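Local coordinates for CBS domain-containing protein (Agrobacterium tumefaciens, PDB 3FHM) that binds AMP and NADH through a pair of CBS domains, probably as a nucleotide-sensing module, although its biological role is uncharacterized, at residues G47-T52 and G72-R77; M116-G121 and R125-E130. One frame throughout, in Å; residues are numbered along the deposited sequence.

Contact 1 (G47-T52 and G72-R77); sequences GEAAGT and GIFTER. With AMP (adenosine monophosphate), chain E; NAI (1,4-dihydronicotinamide adenine dinucleotide), chain O.
The Phe74 ring is met obliquely by Ala49, whose CB lies 3.8 Å from Phe74 CE2 and nearly as close to CD2; the other flat group, the Arg77 guanidinium, has phosphate oxygen O1A of the NADH at its edge and in its plane. This is the first CBS domain of the chain, where helix 46-56 packs on the sheet that strand 70-75 borders. With CG anti to the backbone N (chi1 172°), Phe74 sends its ring to the helix, where Ile46 and Leu53 also touch it. Ala49 suits the meeting point because a lone methyl lets the broad ring come close to the helix backbone.

Strand alternation gives the residues flanking Phe74 a different task. Ile73 lays its branches against the adenine of AMP, CG2 lying 3.8 Å from AMP C5, an apolar surface for a purine. Thr75 begins the T-x-x-D sequence familiar from nucleotide-binding CBS domains, and its Asp78 also hydrogen-bonds AMP. The Thr75 hydroxyl does two jobs: as N-cap of helix 76-86, OG1 accepts from Arg77 N at 3.0 Å, and it donates to AMP O2P at 2.8 Å. The single proton thus goes to the phosphate while the oxygen closes the first turn of the helix.

Arg77 has the length to reach past AMP. Its CB packs 3.6 Å from AMP C5', the chain bends at chi2 and chi3, and NE meets Glu76 of the second subunit in a salt bridge. At the far end, Arg77 NH2 donates to NADH O1A over 3.0 Å, nearly straight at 166°.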
ATOM      1  N   GLY A  47      -1.610  16.798  -6.453  1.00 32.27           N
ATOM      2  CA  GLY A  47      -0.649  17.228  -5.426  1.00 32.31           C
ATOM      3  C   GLY A  47      -1.257  17.469  -4.057  1.00 32.89           C
ATOM      4  O   GLY A  47      -0.585  17.271  -3.043  1.00 32.11           O
ATOM      5  N   GLU A  48      -2.515  17.909  -4.041  1.00 33.70           N
ATOM      6  CA  GLU A  48      -3.233  18.154  -2.801  1.00 34.70           C
ATOM      7  C   GLU A  48      -3.866  16.883  -2.225  1.00 34.16           C
ATOM      8  O   GLU A  48      -3.958  16.748  -1.004  1.00 34.32           O
ATOM      9  CB  GLU A  48      -4.299  19.250  -2.973  1.00 34.14           C
ATOM     10  CG  GLU A  48      -3.900  20.349  -3.951  1.00 36.76           C
ATOM     11  CD  GLU A  48      -5.026  21.346  -4.253  1.00 37.21           C
ATOM     12  OE1 GLU A  48      -5.975  20.982  -4.955  1.00 40.06           O
ATOM     13  OE2 GLU A  48      -4.954  22.501  -3.808  1.00 39.34           O
ATOM     14  N   ALA A  49      -4.327  15.973  -3.088  1.00 33.90           N
ATOM     15  CA  ALA A  49      -4.741  14.646  -2.648  1.00 33.05           C
ATOM     16  C   ALA A  49      -3.594  13.973  -1.918  1.00 32.84           C
ATOM     17  O   ALA A  49      -3.782  13.436  -0.808  1.00 34.18           O
ATOM     18  CB  ALA A  49      -5.095  13.850  -3.754  1.00 33.16           C
ATOM     19  N   ALA A  50      -2.390  14.024  -2.476  1.00 31.68           N
ATOM     20  CA  ALA A  50      -1.245  13.493  -1.763  1.00 30.86           C
ATOM     21  C   ALA A  50      -1.068  14.159  -0.399  1.00 30.60           C
ATOM     22  O   ALA A  50      -0.744  13.478   0.538  1.00 31.57           O
ATOM     23  CB  ALA A  50       0.012  13.618  -2.579  1.00 30.24           C
ATOM     24  N   GLY A  51      -1.276  15.466  -0.261  1.00 29.77           N
ATOM     25  CA  GLY A  51      -1.080  16.132   1.017  1.00 29.74           C
ATOM     26  C   GLY A  51      -2.089  15.625   2.041  1.00 30.56           C
ATOM     27  O   GLY A  51      -1.769  15.500   3.228  1.00 30.77           O
ATOM     28  N   THR A  52      -3.309  15.308   1.578  1.00 30.21           N
ATOM     29  CA  THR A  52      -4.332  14.710   2.433  1.00 29.64           C
ATOM     30  C   THR A  52      -3.970  13.273   2.861  1.00 30.32           C
ATOM     31  O   THR A  52      -4.000  12.942   4.105  1.00 30.62           O
ATOM     32  CB  THR A  52      -5.724  14.754   1.814  1.00 29.29           C
ATOM     33  OG1 THR A  52      -6.008  16.118   1.448  1.00 28.15           O
ATOM     34  CG2 THR A  52      -6.801  14.183   2.835  1.00 28.53           C
ATOM     35  N   GLY A  72     -15.080   7.763  -7.420  1.00 32.12           N
ATOM     36  CA  GLY A  72     -13.895   6.942  -7.606  1.00 30.42           C
ATOM     37  C   GLY A  72     -12.972   6.931  -6.395  1.00 30.65           C
ATOM     38  O   GLY A  72     -13.303   7.406  -5.262  1.00 30.49           O
ATOM     39  N   ILE A  73     -11.782   6.389  -6.605  1.00 29.58           N
ATOM     40  CA  ILE A  73     -10.897   6.143  -5.478  1.00 28.30           C
ATOM     41  C   ILE A  73      -9.456   6.410  -5.983  1.00 28.37           C
ATOM     42  O   ILE A  73      -9.079   6.045  -7.110  1.00 29.13           O
ATOM     43  CB  ILE A  73     -11.197   4.731  -4.851  1.00 27.68           C
ATOM     44  CG1 ILE A  73     -10.471   4.529  -3.561  1.00 27.32           C
ATOM     45  CG2 ILE A  73     -10.791   3.573  -5.770  1.00 27.46           C
ATOM     46  CD1 ILE A  73     -10.476   3.058  -3.247  1.00 27.06           C
ATOM     47  N   PHE A  74      -8.680   7.126  -5.173  1.00 28.25           N
ATOM     48  CA  PHE A  74      -7.304   7.497  -5.519  1.00 27.92           C
ATOM     49  C   PHE A  74      -6.382   6.971  -4.415  1.00 27.99           C
ATOM     50  O   PHE A  74      -6.640   7.228  -3.226  1.00 27.55           O
ATOM     51  CB  PHE A  74      -7.200   9.037  -5.636  1.00 27.30           C
ATOM     52  CG  PHE A  74      -5.778   9.575  -5.804  1.00 27.35           C
ATOM     53  CD1 PHE A  74      -5.199   9.681  -7.079  1.00 26.43           C
ATOM     54  CD2 PHE A  74      -5.043  10.009  -4.671  1.00 26.42           C
ATOM     55  CE1 PHE A  74      -3.907  10.177  -7.260  1.00 25.41           C
ATOM     56  CE2 PHE A  74      -3.701  10.524  -4.803  1.00 25.75           C
ATOM     57  CZ  PHE A  74      -3.134  10.604  -6.121  1.00 25.80           C
ATOM     58  N   THR A  75      -5.333   6.237  -4.793  1.00 27.59           N
ATOM     59  CA  THR A  75      -4.375   5.705  -3.768  1.00 28.07           C
ATOM     60  C   THR A  75      -2.961   6.126  -4.117  1.00 29.10           C
ATOM     61  O   THR A  75      -2.679   6.585  -5.320  1.00 30.12           O
ATOM     62  CB  THR A  75      -4.377   4.136  -3.732  1.00 28.04           C
ATOM     63  OG1 THR A  75      -3.678   3.578  -4.875  1.00 25.15           O
ATOM     64  CG2 THR A  75      -5.817   3.605  -3.706  1.00 26.10           C
ATOM     65  N   GLU A  76      -2.063   5.930  -3.150  1.00 27.98           N
ATOM     66  CA  GLU A  76      -0.605   6.088  -3.433  1.00 28.86           C
ATOM     67  C   GLU A  76      -0.140   5.404  -4.791  1.00 29.10           C
ATOM     68  O   GLU A  76       0.807   5.871  -5.465  1.00 29.10           O
ATOM     69  CB  GLU A  76       0.227   5.595  -2.239  1.00 28.87           C
ATOM     70  CG  GLU A  76      -0.122   4.132  -1.805  1.00 32.16           C
ATOM     71  CD  GLU A  76       0.047   3.816  -0.277  1.00 34.72           C
ATOM     72  OE1 GLU A  76      -0.625   2.849   0.158  1.00 38.01           O
ATOM     73  OE2 GLU A  76       0.823   4.487   0.461  1.00 34.99           O
ATOM     74  N   ARG A  77      -0.814   4.311  -5.189  1.00 28.36           N
ATOM     75  CA  ARG A  77      -0.381   3.647  -6.371  1.00 27.95           C
ATOM     76  C   ARG A  77      -0.760   4.464  -7.623  1.00 28.37           C
ATOM     77  O   ARG A  77       0.005   4.497  -8.578  1.00 28.16           O
ATOM     78  CB  ARG A  77      -0.911   2.231  -6.425  1.00 28.37           C
ATOM     79  CG  ARG A  77      -0.646   1.483  -7.753  1.00 26.72           C
ATOM     80  CD  ARG A  77       0.802   1.089  -7.840  1.00 27.17           C
ATOM     81  NE  ARG A  77       1.317   0.439  -6.634  1.00 27.84           N
ATOM     82  CZ  ARG A  77       1.498  -0.879  -6.510  1.00 26.44           C
ATOM     83  NH1 ARG A  77       1.232  -1.669  -7.550  1.00 19.45           N
ATOM     84  NH2 ARG A  77       1.965  -1.387  -5.356  1.00 24.02           N
TER
HETATM   85  P   AMP E 200      -4.108   0.044  -3.700  1.00 24.48           P
HETATM   86  O1P AMP E 200      -5.506   0.207  -3.242  1.00 23.95           O
HETATM   87  O2P AMP E 200      -3.200   1.203  -3.499  1.00 23.43           O
HETATM   88  O3P AMP E 200      -3.567  -1.339  -3.356  1.00 23.66           O
HETATM   89  O5' AMP E 200      -4.512   0.206  -5.248  1.00 24.33           O
HETATM   90  C5' AMP E 200      -3.715  -0.007  -6.436  1.00 22.95           C
HETATM   91  C4' AMP E 200      -4.687   0.239  -7.601  1.00 24.06           C
HETATM   92  O4' AMP E 200      -5.930  -0.384  -7.326  1.00 24.43           O
HETATM   93  C3' AMP E 200      -5.047   1.714  -7.743  1.00 25.09           C
HETATM   94  O3' AMP E 200      -5.314   2.125  -9.079  1.00 25.94           O
HETATM   95  C2' AMP E 200      -6.358   1.835  -7.078  1.00 24.32           C
HETATM   96  O2' AMP E 200      -7.069   2.855  -7.721  1.00 24.93           O
HETATM   97  C1' AMP E 200      -6.989   0.541  -7.375  1.00 24.59           C
HETATM   98  N9  AMP E 200      -8.050   0.349  -6.368  1.00 25.78           N
HETATM   99  C8  AMP E 200      -8.068   0.599  -5.031  1.00 26.28           C
HETATM  100  N7  AMP E 200      -9.278   0.345  -4.423  1.00 23.70           N
HETATM  101  C5  AMP E 200     -10.030  -0.105  -5.405  1.00 25.26           C
HETATM  102  C6  AMP E 200     -11.406  -0.572  -5.477  1.00 26.49           C
HETATM  103  N6  AMP E 200     -12.183  -0.604  -4.374  1.00 26.02           N
HETATM  104  N1  AMP E 200     -11.841  -0.957  -6.691  1.00 27.21           N
HETATM  105  C2  AMP E 200     -11.071  -0.913  -7.821  1.00 26.36           C
HETATM  106  N3  AMP E 200      -9.809  -0.494  -7.856  1.00 26.55           N
HETATM  107  C4  AMP E 200      -9.254  -0.095  -6.673  1.00 26.02           C
HETATM  108  PA  NAI O 211       3.825  -4.806  -3.999  1.00 24.25           P
HETATM  109  O1A NAI O 211       2.811  -4.208  -4.984  1.00 20.64           O
HETATM  110  O2A NAI O 211       5.041  -4.042  -3.490  1.00 22.76           O
HETATM  111  O5B NAI O 211       4.254  -6.276  -4.484  1.00 25.44           O
HETATM  112  C5B NAI O 211       3.732  -6.856  -5.668  1.00 25.32           C
HETATM  113  C4B NAI O 211       4.706  -8.004  -5.907  1.00 25.62           C
HETATM  114  O4B NAI O 211       6.033  -7.508  -6.131  1.00 25.52           O
HETATM  115  C3B NAI O 211       4.872  -8.900  -4.687  1.00 28.14           C
HETATM  116  O3B NAI O 211       5.033 -10.221  -5.220  1.00 29.15           O
HETATM  117  C2B NAI O 211       6.160  -8.436  -4.004  1.00 26.74           C
HETATM  118  O2B NAI O 211       6.865  -9.564  -3.537  1.00 27.74           O
HETATM  119  C1B NAI O 211       6.986  -7.998  -5.172  1.00 26.23           C
HETATM  120  N9A NAI O 211       7.998  -6.927  -4.962  1.00 27.28           N
HETATM  121  C8A NAI O 211       7.790  -5.703  -4.422  1.00 27.30           C
HETATM  122  N7A NAI O 211       8.918  -4.921  -4.453  1.00 27.04           N
HETATM  123  C5A NAI O 211       9.902  -5.643  -5.045  1.00 27.05           C
HETATM  124  C6A NAI O 211      11.339  -5.450  -5.385  1.00 28.06           C
HETATM  125  N6A NAI O 211      12.013  -4.296  -5.100  1.00 27.19           N
HETATM  126  N1A NAI O 211      11.995  -6.455  -5.996  1.00 28.94           N
HETATM  127  C2A NAI O 211      11.394  -7.613  -6.291  1.00 28.17           C
HETATM  128  N3A NAI O 211      10.121  -7.871  -5.981  1.00 28.16           N
HETATM  129  C4A NAI O 211       9.303  -6.950  -5.382  1.00 27.58           C
HETATM  130  O3  NAI O 211       3.160  -5.269  -2.552  1.00 25.86           O
HETATM  131  PN  NAI O 211       1.635  -5.643  -2.107  1.00 29.11           P
HETATM  132  O1N NAI O 211       1.141  -4.427  -1.419  1.00 26.67           O
HETATM  133  O2N NAI O 211       1.598  -6.988  -1.410  1.00 28.96           O
HETATM  134  O5D NAI O 211       0.763  -5.843  -3.467  1.00 30.30           O
HETATM  135  C5D NAI O 211      -0.050  -4.878  -4.126  1.00 28.47           C
HETATM  136  C4D NAI O 211      -1.332  -5.535  -4.614  1.00 29.50           C
HETATM  137  O4D NAI O 211      -1.140  -6.775  -5.269  1.00 33.36           O
HETATM  138  C3D NAI O 211      -2.120  -5.901  -3.404  1.00 30.72           C
HETATM  139  O3D NAI O 211      -3.450  -5.372  -3.592  1.00 31.50           O
HETATM  140  C2D NAI O 211      -2.041  -7.410  -3.247  1.00 31.71           C
HETATM  141  O2D NAI O 211      -3.265  -7.857  -2.685  1.00 30.15           O
HETATM  142  C1D NAI O 211      -1.760  -7.915  -4.648  1.00 35.30           C
HETATM  143  N1N NAI O 211      -0.749  -9.008  -4.809  1.00 36.43           N
HETATM  144  C2N NAI O 211      -1.002 -10.102  -5.576  1.00 37.53           C
HETATM  145  C3N NAI O 211      -0.036 -11.123  -5.809  1.00 39.58           C
HETATM  146  C7N NAI O 211      -0.372 -12.347  -6.659  1.00 39.89           C
HETATM  147  O7N NAI O 211       0.375 -13.362  -6.675  1.00 43.58           O
HETATM  148  N7N NAI O 211      -1.501 -12.255  -7.366  1.00 42.59           N
HETATM  149  C4N NAI O 211       1.241 -11.017  -5.242  1.00 36.81           C
HETATM  150  C5N NAI O 211       1.477  -9.874  -4.479  1.00 37.87           C
HETATM  151  C6N NAI O 211       0.483  -8.892  -4.280  1.00 37.20           C

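Contact 2 (M116-G121 and R125-E130). With AMP (adenosine monophosphate), chain E; NAI (1,4-dihydronicotinamide adenine dinucleotide), chain O.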
ATOM      1  N   MET A 116      -9.953 -11.122   1.338  1.00 34.46           N
ATOM      2  CA  MET A 116      -8.615 -11.491   0.866  1.00 34.44           C
ATOM      3  C   MET A 116      -8.596 -11.946  -0.589  1.00 33.76           C
ATOM      4  O   MET A 116      -7.637 -11.687  -1.313  1.00 33.94           O
ATOM      5  CB  MET A 116      -8.046 -12.612   1.714  1.00 34.15           C
ATOM      6  CG  MET A 116      -7.545 -12.224   3.067  1.00 33.69           C
ATOM      7  SD  MET A 116      -7.108 -13.738   3.975  1.00 38.61           S
ATOM      8  CE  MET A 116      -6.030 -13.065   5.276  1.00 38.42           C
ATOM      9  N   GLU A 117      -9.639 -12.628  -1.022  1.00 32.73           N
ATOM     10  CA  GLU A 117      -9.679 -13.157  -2.351  1.00 32.25           C
ATOM     11  C   GLU A 117      -9.961 -12.021  -3.315  1.00 31.98           C
ATOM     12  O   GLU A 117      -9.331 -11.934  -4.373  1.00 31.86           O
ATOM     13  CB  GLU A 117     -10.786 -14.166  -2.350  1.00 32.03           C
ATOM     14  CG  GLU A 117     -10.972 -15.079  -3.499  1.00 35.99           C
ATOM     15  CD  GLU A 117     -12.334 -15.774  -3.295  1.00 43.73           C
ATOM     16  OE1 GLU A 117     -12.830 -15.786  -2.128  1.00 44.18           O
ATOM     17  OE2 GLU A 117     -12.942 -16.266  -4.289  1.00 48.44           O
ATOM     18  N   ILE A 118     -10.877 -11.127  -2.948  1.00 32.01           N
ATOM     19  CA  ILE A 118     -11.105  -9.902  -3.744  1.00 32.32           C
ATOM     20  C   ILE A 118      -9.816  -9.065  -3.917  1.00 32.29           C
ATOM     21  O   ILE A 118      -9.511  -8.615  -5.042  1.00 32.36           O
ATOM     22  CB  ILE A 118     -12.241  -9.007  -3.139  1.00 33.15           C
ATOM     23  CG1 ILE A 118     -13.632  -9.510  -3.571  1.00 32.47           C
ATOM     24  CG2 ILE A 118     -11.970  -7.444  -3.368  1.00 33.13           C
ATOM     25  CD1 ILE A 118     -14.576  -9.628  -2.386  1.00 35.17           C
ATOM     26  N   MET A 119      -9.085  -8.858  -2.811  1.00 32.00           N
ATOM     27  CA  MET A 119      -7.854  -8.042  -2.807  1.00 31.73           C
ATOM     28  C   MET A 119      -6.757  -8.710  -3.641  1.00 30.57           C
ATOM     29  O   MET A 119      -6.130  -8.051  -4.495  1.00 30.21           O
ATOM     30  CB  MET A 119      -7.353  -7.720  -1.390  1.00 31.20           C
ATOM     31  CG  MET A 119      -8.316  -6.892  -0.472  1.00 31.35           C
ATOM     32  SD  MET A 119      -7.604  -6.368   1.131  1.00 34.66           S
ATOM     33  CE  MET A 119      -8.957  -5.549   1.919  1.00 32.95           C
ATOM     34  N   THR A 120      -6.575 -10.019  -3.446  1.00 29.43           N
ATOM     35  CA  THR A 120      -5.619 -10.728  -4.254  1.00 29.55           C
ATOM     36  C   THR A 120      -5.994 -10.684  -5.751  1.00 30.27           C
ATOM     37  O   THR A 120      -5.183 -10.250  -6.543  1.00 31.10           O
ATOM     38  CB  THR A 120      -5.427 -12.172  -3.779  1.00 29.50           C
ATOM     39  OG1 THR A 120      -5.211 -12.155  -2.369  1.00 30.13           O
ATOM     40  CG2 THR A 120      -4.213 -12.797  -4.456  1.00 27.96           C
ATOM     41  N   GLY A 121      -7.201 -11.130  -6.121  1.00 30.47           N
ATOM     42  CA  GLY A 121      -7.591 -11.266  -7.527  1.00 30.11           C
ATOM     43  C   GLY A 121      -7.661  -9.967  -8.302  1.00 30.45           C
ATOM     44  O   GLY A 121      -7.091  -9.868  -9.399  1.00 30.85           O
ATOM     45  N   ARG A 125      -5.950  -2.997  -2.570  1.00 28.85           N
ATOM     46  CA  ARG A 125      -5.752  -3.157  -1.128  1.00 28.33           C
ATOM     47  C   ARG A 125      -6.783  -2.435  -0.249  1.00 29.17           C
ATOM     48  O   ARG A 125      -6.640  -2.357   1.034  1.00 29.23           O
ATOM     49  CB  ARG A 125      -4.380  -2.542  -0.792  1.00 28.76           C
ATOM     50  CG  ARG A 125      -3.189  -3.411  -1.116  1.00 27.72           C
ATOM     51  CD  ARG A 125      -1.815  -2.866  -0.678  1.00 27.92           C
ATOM     52  NE  ARG A 125      -1.380  -1.716  -1.475  1.00 24.63           N
ATOM     53  CZ  ARG A 125      -0.130  -1.304  -1.635  1.00 27.43           C
ATOM     54  NH1 ARG A 125       0.130  -0.241  -2.336  1.00 29.59           N
ATOM     55  NH2 ARG A 125       0.870  -1.940  -1.123  1.00 28.58           N
ATOM     56  N   HIS A 126      -7.779  -1.834  -0.916  1.00 28.72           N
ATOM     57  CA  HIS A 126      -8.768  -1.004  -0.240  1.00 28.83           C
ATOM     58  C   HIS A 126     -10.124  -1.442  -0.751  1.00 30.11           C
ATOM     59  O   HIS A 126     -10.341  -1.633  -2.001  1.00 30.75           O
ATOM     60  CB  HIS A 126      -8.483   0.476  -0.461  1.00 27.54           C
ATOM     61  CG  HIS A 126      -7.303   0.999   0.321  1.00 29.93           C
ATOM     62  ND1 HIS A 126      -6.078   1.287  -0.273  1.00 26.76           N
ATOM     63  CD2 HIS A 126      -7.153   1.258   1.663  1.00 28.54           C
ATOM     64  CE1 HIS A 126      -5.253   1.747   0.663  1.00 27.94           C
ATOM     65  NE2 HIS A 126      -5.871   1.728   1.847  1.00 27.09           N
ATOM     66  N   VAL A 127     -11.024  -1.715   0.208  1.00 30.82           N
ATOM     67  CA  VAL A 127     -12.431  -1.977  -0.180  1.00 31.45           C
ATOM     68  C   VAL A 127     -13.442  -1.190   0.677  1.00 31.90           C
ATOM     69  O   VAL A 127     -13.500  -1.378   1.887  1.00 31.14           O
ATOM     70  CB  VAL A 127     -12.794  -3.519  -0.462  1.00 31.39           C
ATOM     71  CG1 VAL A 127     -11.596  -4.446  -0.365  1.00 29.77           C
ATOM     72  CG2 VAL A 127     -13.989  -4.021   0.398  1.00 30.67           C
ATOM     73  N   PRO A 128     -14.152  -0.229   0.019  1.00 32.13           N
ATOM     74  CA  PRO A 128     -15.192   0.630   0.596  1.00 32.61           C
ATOM     75  C   PRO A 128     -16.350  -0.252   1.012  1.00 33.36           C
ATOM     76  O   PRO A 128     -16.707  -1.167   0.256  1.00 33.89           O
ATOM     77  CB  PRO A 128     -15.610   1.523  -0.610  1.00 32.18           C
ATOM     78  CG  PRO A 128     -14.467   1.545  -1.493  1.00 31.03           C
ATOM     79  CD  PRO A 128     -13.932   0.111  -1.399  1.00 31.52           C
ATOM     80  N   VAL A 129     -16.924   0.010   2.182  1.00 34.65           N
ATOM     81  CA  VAL A 129     -18.133  -0.729   2.665  1.00 36.02           C
ATOM     82  C   VAL A 129     -19.487  -0.019   2.354  1.00 37.51           C
ATOM     83  O   VAL A 129     -19.695   1.175   2.655  1.00 37.54           O
ATOM     84  CB  VAL A 129     -18.043  -1.172   4.195  1.00 35.81           C
ATOM     85  CG1 VAL A 129     -19.173  -2.135   4.570  1.00 34.75           C
ATOM     86  CG2 VAL A 129     -16.712  -1.819   4.532  1.00 35.12           C
ATOM     87  N   GLU A 130     -20.391  -0.779   1.743  1.00 39.65           N
ATOM     88  CA  GLU A 130     -21.742  -0.299   1.380  1.00 42.01           C
ATOM     89  C   GLU A 130     -22.889  -1.010   2.145  1.00 42.37           C
ATOM     90  O   GLU A 130     -22.783  -2.179   2.497  1.00 42.20           O
ATOM     91  CB  GLU A 130     -21.938  -0.416  -0.139  1.00 42.24           C
ATOM     92  CG  GLU A 130     -23.366  -0.515  -0.597  1.00 45.76           C
ATOM     93  CD  GLU A 130     -23.563  -1.671  -1.545  1.00 49.84           C
ATOM     94  OE1 GLU A 130     -22.701  -1.814  -2.457  1.00 51.15           O
ATOM     95  OE2 GLU A 130     -24.559  -2.431  -1.361  1.00 51.39           O
TER
HETATM   96  P   AMP E 200      -4.108   0.044  -3.700  1.00 24.48           P
HETATM   97  O1P AMP E 200      -5.506   0.207  -3.242  1.00 23.95           O
HETATM   98  O2P AMP E 200      -3.200   1.203  -3.499  1.00 23.43           O
HETATM   99  O3P AMP E 200      -3.567  -1.339  -3.356  1.00 23.66           O
HETATM  100  O5' AMP E 200      -4.512   0.206  -5.248  1.00 24.33           O
HETATM  101  C5' AMP E 200      -3.715  -0.007  -6.436  1.00 22.95           C
HETATM  102  C4' AMP E 200      -4.687   0.239  -7.601  1.00 24.06           C
HETATM  103  O4' AMP E 200      -5.930  -0.384  -7.326  1.00 24.43           O
HETATM  104  C3' AMP E 200      -5.047   1.714  -7.743  1.00 25.09           C
HETATM  105  O3' AMP E 200      -5.314   2.125  -9.079  1.00 25.94           O
HETATM  106  C2' AMP E 200      -6.358   1.835  -7.078  1.00 24.32           C
HETATM  107  O2' AMP E 200      -7.069   2.855  -7.721  1.00 24.93           O
HETATM  108  C1' AMP E 200      -6.989   0.541  -7.375  1.00 24.59           C
HETATM  109  N9  AMP E 200      -8.050   0.349  -6.368  1.00 25.78           N
HETATM  110  C8  AMP E 200      -8.068   0.599  -5.031  1.00 26.28           C
HETATM  111  N7  AMP E 200      -9.278   0.345  -4.423  1.00 23.70           N
HETATM  112  C5  AMP E 200     -10.030  -0.105  -5.405  1.00 25.26           C
HETATM  113  C6  AMP E 200     -11.406  -0.572  -5.477  1.00 26.49           C
HETATM  114  N6  AMP E 200     -12.183  -0.604  -4.374  1.00 26.02           N
HETATM  115  N1  AMP E 200     -11.841  -0.957  -6.691  1.00 27.21           N
HETATM  116  C2  AMP E 200     -11.071  -0.913  -7.821  1.00 26.36           C
HETATM  117  N3  AMP E 200      -9.809  -0.494  -7.856  1.00 26.55           N
HETATM  118  C4  AMP E 200      -9.254  -0.095  -6.673  1.00 26.02           C
HETATM  119  PA  NAI O 211       3.825  -4.806  -3.999  1.00 24.25           P
HETATM  120  O1A NAI O 211       2.811  -4.208  -4.984  1.00 20.64           O
HETATM  121  O2A NAI O 211       5.041  -4.042  -3.490  1.00 22.76           O
HETATM  122  O5B NAI O 211       4.254  -6.276  -4.484  1.00 25.44           O
HETATM  123  C5B NAI O 211       3.732  -6.856  -5.668  1.00 25.32           C
HETATM  124  C4B NAI O 211       4.706  -8.004  -5.907  1.00 25.62           C
HETATM  125  O4B NAI O 211       6.033  -7.508  -6.131  1.00 25.52           O
HETATM  126  C3B NAI O 211       4.872  -8.900  -4.687  1.00 28.14           C
HETATM  127  O3B NAI O 211       5.033 -10.221  -5.220  1.00 29.15           O
HETATM  128  C2B NAI O 211       6.160  -8.436  -4.004  1.00 26.74           C
HETATM  129  O2B NAI O 211       6.865  -9.564  -3.537  1.00 27.74           O
HETATM  130  C1B NAI O 211       6.986  -7.998  -5.172  1.00 26.23           C
HETATM  131  N9A NAI O 211       7.998  -6.927  -4.962  1.00 27.28           N
HETATM  132  C8A NAI O 211       7.790  -5.703  -4.422  1.00 27.30           C
HETATM  133  N7A NAI O 211       8.918  -4.921  -4.453  1.00 27.04           N
HETATM  134  C5A NAI O 211       9.902  -5.643  -5.045  1.00 27.05           C
HETATM  135  C6A NAI O 211      11.339  -5.450  -5.385  1.00 28.06           C
HETATM  136  N6A NAI O 211      12.013  -4.296  -5.100  1.00 27.19           N
HETATM  137  N1A NAI O 211      11.995  -6.455  -5.996  1.00 28.94           N
HETATM  138  C2A NAI O 211      11.394  -7.613  -6.291  1.00 28.17           C
HETATM  139  N3A NAI O 211      10.121  -7.871  -5.981  1.00 28.16           N
HETATM  140  C4A NAI O 211       9.303  -6.950  -5.382  1.00 27.58           C
HETATM  141  O3  NAI O 211       3.160  -5.269  -2.552  1.00 25.86           O
HETATM  142  PN  NAI O 211       1.635  -5.643  -2.107  1.00 29.11           P
HETATM  143  O1N NAI O 211       1.141  -4.427  -1.419  1.00 26.67           O
HETATM  144  O2N NAI O 211       1.598  -6.988  -1.410  1.00 28.96           O
HETATM  145  O5D NAI O 211       0.763  -5.843  -3.467  1.00 30.30           O
HETATM  146  C5D NAI O 211      -0.050  -4.878  -4.126  1.00 28.47           C
HETATM  147  C4D NAI O 211      -1.332  -5.535  -4.614  1.00 29.50           C
HETATM  148  O4D NAI O 211      -1.140  -6.775  -5.269  1.00 33.36           O
HETATM  149  C3D NAI O 211      -2.120  -5.901  -3.404  1.00 30.72           C
HETATM  150  O3D NAI O 211      -3.450  -5.372  -3.592  1.00 31.50           O
HETATM  151  C2D NAI O 211      -2.041  -7.410  -3.247  1.00 31.71           C
HETATM  152  O2D NAI O 211      -3.265  -7.857  -2.685  1.00 30.15           O
HETATM  153  C1D NAI O 211      -1.760  -7.915  -4.648  1.00 35.30           C
HETATM  154  N1N NAI O 211      -0.749  -9.008  -4.809  1.00 36.43           N
HETATM  155  C2N NAI O 211      -1.002 -10.102  -5.576  1.00 37.53           C
HETATM  156  C3N NAI O 211      -0.036 -11.123  -5.809  1.00 39.58           C
HETATM  157  C7N NAI O 211      -0.372 -12.347  -6.659  1.00 39.89           C
HETATM  158  O7N NAI O 211       0.375 -13.362  -6.675  1.00 43.58           O
HETATM  159  N7N NAI O 211      -1.501 -12.255  -7.366  1.00 42.59           N
HETATM  160  C4N NAI O 211       1.241 -11.017  -5.242  1.00 36.81           C
HETATM  161  C5N NAI O 211       1.477  -9.874  -4.479  1.00 37.87           C
HETATM  162  C6N NAI O 211       0.483  -8.892  -4.280  1.00 37.20           C
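Met119 reaches from helix 112-122 toward Val127 on the next strand of the second CBS domain. Its CB points at the strand, and chi1 of -61° sets CG anti to the carbonyl carbon, 4.1 Å from Val127 CG1. Beyond CG the chain is extended: SD passes 4.1 Å from the backbone oxygen of Arg125, and CE ends 3.7 Å from Val127 CG1. The two side chains cross at about a right angle, a fit suited to a slim, flexible thioether against a short branched residue. Ile118 CG2 adds a looser contact with the same valine methyl.

Arg125 and His126 turn their CB atoms from the helix and serve the nucleotides. Arg125 NE donates to AMP O3P at 2.9 Å, while its NH1 forms a salt bridge with Glu76 of the second subunit; carbon C5D of the NADH lies over one guanidinium face, offset toward its rim. His126 ND1 donates to AMP O1P at 3.2 Å, and its ring has that oxygen at the edge.

Met119 also touches Ile139 of strand 134-140 and Ile141 and Val144 of helix 141-147, so its thioether lies buried where helices 112-122 and 141-147 meet the two-stranded antiparallel sheet.

Contact 1 belongs to the first CBS domain and contact 2 to the second; their centres are 18 Å apart, and AMP and the NADH each touch both. Together the two domains form the tandem pair known as a Bateman module. At the AMP, Thr75 CG2 comes within 4.2 Å of His126 ND1, and Ile73 CD1 within 4.3 Å of His126 CB. Arg77 NH2 and Arg125 NH1 lie 3.7 Å apart, in a basic patch facing the phosphates of NADH and, through Arg125, that of AMP, whose negative charge probably balances theirs. One carboxylate of the second subunit, Glu76, ties contact 1 to contact 2, and that subunit's Ser140 and Asp143 also bind this NADH, which therefore spans the dimer interface.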